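Local atomic coordinates of alkaline phosphatase (Antarctic bacterium, PDB entry 2W5V), a protein that probably hydrolyses phosphate monoesters as a metal-dependent alkaline phosphatase, using zinc and magnesium ions bound in one active site. Residues V128-I133 with E254-D259; N229-A234 with N275-A280. The protein carries 1 engineered substitution. All coordinates share one frame; numbering follows the deposited sequence.

Contact 1. Residues V128-I133 with E254-D259; sequences VATSSI and EGSQID. With MG (magnesium ion), chain I; ZN (zinc ion), chain G.
Val128 and Glu254 meet where two parallel strands end: the touching backbones run 19° apart, and Glu254 N donates to Val128 O at 2.9 Å. Gly255 then centres an inverse gamma turn, and both chains leave the sheet with Ser256 facing the corner at Thr130 and Ser131. Ser256 OG, anti to its own carbonyl carbon (chi1 -50°), receives Thr130 N at 3.0 Å and, weakly, Ser131 N at 3.1 Å. The same hydroxyl donates to Glu254 OE1 over 2.6 Å, reaching it from above the carboxylate plane, while Glu254 OE2 binds the magnesium at 2.1 Å. OE1 also accepts from a magnesium-bound water, which donates to Ser131 OG as well. Replacing Ser256 by an alanine is likely to leave the two amides without their shared acceptor and OE1 with the water alone, the carboxylate less firmly fixed. Farther out, Gln257 NE2 donates to Thr130 O, 3.1 Å away, which lies nearly in the amide plane but is met from above its own carbonyl plane; Gln257 OE1 bonds to Tyr269 OH. Asp259 grips a zinc through both carboxylate oxygens. Helices 230-242 and 267-291 pack against this strand-end layer, with Pro138 of helix 136-139 touching Ala129 and Glu254.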
# COMPACT_ATOMS: atom_id res chain seq x y z
N VAL B 128 -6.17 18.07 -16.65
CA VAL B 128 -5.66 17.27 -17.76
C VAL B 128 -6.10 15.82 -17.58
O VAL B 128 -6.15 15.33 -16.45
CB VAL B 128 -4.11 17.35 -17.83
CG1 VAL B 128 -3.57 16.36 -18.85
CG2 VAL B 128 -3.67 18.77 -18.16
N ALA B 129 -6.43 15.14 -18.68
CA ALA B 129 -6.90 13.76 -18.62
C ALA B 129 -6.64 13.01 -19.93
O ALA B 129 -6.60 13.62 -20.98
CB ALA B 129 -8.38 13.73 -18.30
N THR B 130 -6.49 11.68 -19.85
CA THR B 130 -6.32 10.87 -21.06
C THR B 130 -7.64 10.27 -21.53
O THR B 130 -7.72 9.67 -22.60
CB THR B 130 -5.25 9.76 -20.91
OG1 THR B 130 -5.62 8.89 -19.84
CG2 THR B 130 -3.89 10.36 -20.62
N SER B 131 -8.67 10.42 -20.71
CA SER B 131 -10.03 10.09 -21.13
C SER B 131 -10.64 11.31 -21.80
O SER B 131 -9.96 12.31 -22.05
CB SER B 131 -10.88 9.71 -19.91
OG SER B 131 -10.88 10.77 -18.95
N SER B 132 -11.93 11.24 -22.08
CA SER B 132 -12.66 12.45 -22.44
C SER B 132 -12.54 13.42 -21.28
O SER B 132 -12.48 13.02 -20.11
CB SER B 132 -14.13 12.13 -22.72
OG SER B 132 -14.91 13.30 -22.72
N ILE B 133 -12.54 14.72 -21.57
CA ILE B 133 -12.50 15.70 -20.49
C ILE B 133 -13.81 15.68 -19.69
O ILE B 133 -13.89 16.27 -18.61
CB ILE B 133 -12.19 17.11 -21.01
CG1 ILE B 133 -11.62 17.98 -19.88
CG2 ILE B 133 -13.40 17.75 -21.67
CD1 ILE B 133 -10.20 17.58 -19.46
N GLU B 254 -4.79 13.44 -14.76
CA GLU B 254 -5.22 12.07 -14.54
C GLU B 254 -4.63 11.10 -15.54
O GLU B 254 -4.71 11.32 -16.75
CB GLU B 254 -6.75 11.97 -14.60
CG GLU B 254 -7.24 10.56 -14.32
CD GLU B 254 -8.65 10.31 -14.80
OE1 GLU B 254 -9.14 11.06 -15.66
OE2 GLU B 254 -9.26 9.34 -14.31
N GLY B 255 -4.03 10.02 -15.04
CA GLY B 255 -3.72 8.86 -15.86
C GLY B 255 -5.00 8.04 -15.93
O GLY B 255 -5.20 7.10 -15.15
N SER B 256 -5.86 8.39 -16.87
CA SER B 256 -7.24 7.91 -16.89
C SER B 256 -7.41 6.43 -17.25
O SER B 256 -8.36 5.78 -16.79
CB SER B 256 -8.06 8.74 -17.89
OG SER B 256 -7.87 10.14 -17.68
N GLN B 257 -6.51 5.91 -18.07
CA GLN B 257 -6.76 4.62 -18.72
C GLN B 257 -6.17 3.42 -18.00
O GLN B 257 -6.34 2.28 -18.45
CB GLN B 257 -6.34 4.65 -20.19
CG GLN B 257 -7.05 5.73 -20.98
CD GLN B 257 -6.85 5.60 -22.47
OE1 GLN B 257 -6.64 4.51 -22.99
NE2 GLN B 257 -6.92 6.73 -23.18
N ILE B 258 -5.49 3.66 -16.88
CA ILE B 258 -5.03 2.56 -16.06
C ILE B 258 -6.24 1.71 -15.66
O ILE B 258 -6.19 0.48 -15.65
CB ILE B 258 -4.30 3.07 -14.80
CG1 ILE B 258 -3.07 3.88 -15.21
CG2 ILE B 258 -3.91 1.90 -13.91
CD1 ILE B 258 -2.57 4.86 -14.14
N ASP B 259 -7.34 2.39 -15.34
CA ASP B 259 -8.59 1.74 -14.96
C ASP B 259 -9.11 0.82 -16.07
O ASP B 259 -9.58 -0.29 -15.82
CB ASP B 259 -9.62 2.83 -14.65
CG ASP B 259 -10.98 2.28 -14.24
OD1 ASP B 259 -11.05 1.48 -13.29
OD2 ASP B 259 -11.99 2.65 -14.86
MG MG I . -11.12 8.38 -14.37
ZN ZN G . -13.60 1.68 -13.57
O HOH W 1 -3.83 6.79 -19.02
O HOH W 2 -11.67 9.94 -15.95
O HOH W 3 -10.55 6.82 -15.81
O HOH W 4 -15.46 2.67 -15.06
O HOH W 5 -13.30 7.67 -14.60

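Contact 2. Residues N229-A234 with N275-A280; sequences NFLSAA and NDFDDA
Leu231 and Ala280 form the tight side of a nearly parallel helix pair, whose axes approach to 8.3 Å and cross at -16°. Leu231 CG sits 3.7 Å from Ala280 CB, and the small methyl lets the two backbones come close, with the CA atoms of Ser232 and Ala280 only 4.4 Å apart. With CG opposite the backbone N (chi1 -177°), the leucine carries CD2 toward Phe277 and meets the ring obliquely, 4.2 Å from its CD1. Ser232 OG fits against the backbone at Asp279 and Ala280, but its 3.2 Å approach to Ala280 N is too poorly angled for a hydrogen bond; a weak one links it to Thr283 instead. The looser side is wet. Two waters stand between the start of helix 230-242 and the carboxylate of Asp276: one accepts from Leu231 N and donates to OD2 at 2.8 Å, the other accepts from Ser232 N and donates to OD1 at 2.6 Å. Asp276 OD2 also forms a salt bridge with Arg227, and the exposed Asp279 pairs with Lys57. Carbon contacts thus close one side, whereas on the other a carboxylate reaches the first-turn amides through water, an arrangement likely to be steadied by the helix dipole.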
# COMPACT_ATOMS: atom_id res chain seq x y z
N ASN B 229 3.91 11.06 -25.20
CA ASN B 229 4.07 11.79 -23.94
C ASN B 229 3.02 12.87 -23.69
O ASN B 229 3.30 13.87 -23.03
CB ASN B 229 5.47 12.41 -23.86
CG ASN B 229 5.59 13.67 -24.68
OD1 ASN B 229 6.36 14.57 -24.34
ND2 ASN B 229 4.82 13.76 -25.76
N PHE B 230 1.81 12.65 -24.19
CA PHE B 230 0.73 13.61 -23.97
C PHE B 230 0.56 14.03 -22.51
O PHE B 230 0.52 15.21 -22.19
CB PHE B 230 -0.60 13.05 -24.47
CG PHE B 230 -1.78 13.86 -24.01
CD1 PHE B 230 -2.03 15.11 -24.56
CD2 PHE B 230 -2.63 13.38 -23.03
CE1 PHE B 230 -3.12 15.86 -24.15
CE2 PHE B 230 -3.72 14.13 -22.60
CZ PHE B 230 -3.96 15.37 -23.16
N LEU B 231 0.45 13.06 -21.61
CA LEU B 231 0.13 13.39 -20.22
C LEU B 231 1.22 14.29 -19.61
O LEU B 231 0.92 15.32 -19.02
CB LEU B 231 -0.11 12.13 -19.38
CG LEU B 231 -0.52 12.34 -17.92
CD1 LEU B 231 -1.81 13.14 -17.83
CD2 LEU B 231 -0.67 11.00 -17.23
N SER B 232 2.48 13.90 -19.76
CA SER B 232 3.57 14.74 -19.27
C SER B 232 3.59 16.11 -19.95
O SER B 232 3.65 17.14 -19.28
CB SER B 232 4.92 14.06 -19.44
OG SER B 232 5.01 12.93 -18.59
N ALA B 233 3.55 16.12 -21.28
CA ALA B 233 3.64 17.36 -22.04
C ALA B 233 2.51 18.32 -21.69
O ALA B 233 2.73 19.53 -21.57
CB ALA B 233 3.66 17.07 -23.54
N ALA B 234 1.30 17.79 -21.52
CA ALA B 234 0.14 18.62 -21.22
C ALA B 234 0.20 19.15 -19.79
O ALA B 234 -0.21 20.27 -19.52
CB ALA B 234 -1.14 17.85 -21.46
N ASN B 275 2.96 3.16 -16.50
CA ASN B 275 4.31 3.62 -16.82
C ASN B 275 4.31 5.07 -17.32
O ASN B 275 5.17 5.86 -16.95
CB ASN B 275 4.99 2.70 -17.84
CG ASN B 275 5.59 1.45 -17.20
OD1 ASN B 275 5.60 1.31 -15.98
ND2 ASN B 275 6.10 0.54 -18.03
N ASP B 276 3.33 5.39 -18.16
CA ASP B 276 3.15 6.76 -18.66
C ASP B 276 2.82 7.71 -17.50
O ASP B 276 3.36 8.82 -17.42
CB ASP B 276 2.04 6.80 -19.72
CG ASP B 276 1.75 8.21 -20.21
OD1 ASP B 276 2.68 8.85 -20.75
OD2 ASP B 276 0.60 8.68 -20.04
N PHE B 277 1.93 7.27 -16.61
CA PHE B 277 1.56 8.05 -15.43
C PHE B 277 2.79 8.37 -14.57
O PHE B 277 2.97 9.50 -14.12
CB PHE B 277 0.51 7.31 -14.61
CG PHE B 277 0.05 8.07 -13.39
CD1 PHE B 277 -0.84 9.14 -13.50
CD2 PHE B 277 0.50 7.71 -12.12
CE1 PHE B 277 -1.26 9.84 -12.37
CE2 PHE B 277 0.09 8.40 -10.98
CZ PHE B 277 -0.80 9.48 -11.11
N ASP B 278 3.65 7.37 -14.37
CA ASP B 278 4.88 7.60 -13.62
C ASP B 278 5.78 8.64 -14.29
O ASP B 278 6.46 9.40 -13.61
CB ASP B 278 5.66 6.30 -13.40
CG ASP B 278 6.88 6.51 -12.51
OD1 ASP B 278 6.71 6.68 -11.29
OD2 ASP B 278 8.01 6.53 -13.05
N ASP B 279 5.78 8.68 -15.61
CA ASP B 279 6.48 9.75 -16.33
C ASP B 279 5.93 11.12 -15.94
O ASP B 279 6.69 12.06 -15.70
CB ASP B 279 6.39 9.54 -17.84
CG ASP B 279 7.39 8.51 -18.36
OD1 ASP B 279 8.27 8.08 -17.58
OD2 ASP B 279 7.29 8.12 -19.54
N ALA B 280 4.60 11.24 -15.91
CA ALA B 280 3.95 12.48 -15.50
C ALA B 280 4.34 12.87 -14.08
O ALA B 280 4.54 14.04 -13.78
CB ALA B 280 2.44 12.37 -15.62
O HOH W 6 0.45 10.19 -22.40
O HOH W 7 3.51 11.32 -20.36

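In the fold
The two contacts form successive layers, their centres 11 Å apart: contact 1 joins strand ends of the central sheet, and contact 2 joins the helices lying on it. Their segments alternate along the chain, since helix 230-242 leads into strand 249-255 and helix 258-263 is followed by helix 267-291. Phe230 CE2 comes within 3.3 Å of Ala129 O, Leu231 CD1 within 3.6 Å of Glu254 O, and Phe277 CD1 within 3.6 Å of Gly255 N. Contact 1 supplies ligands directly, Glu254 completing the magnesium site with Asp43 and Thr137, and Asp259 sharing a zinc with His263 and His337. Contact 2 stands behind them, the Phe277 side chain about 10 Å from the magnesium.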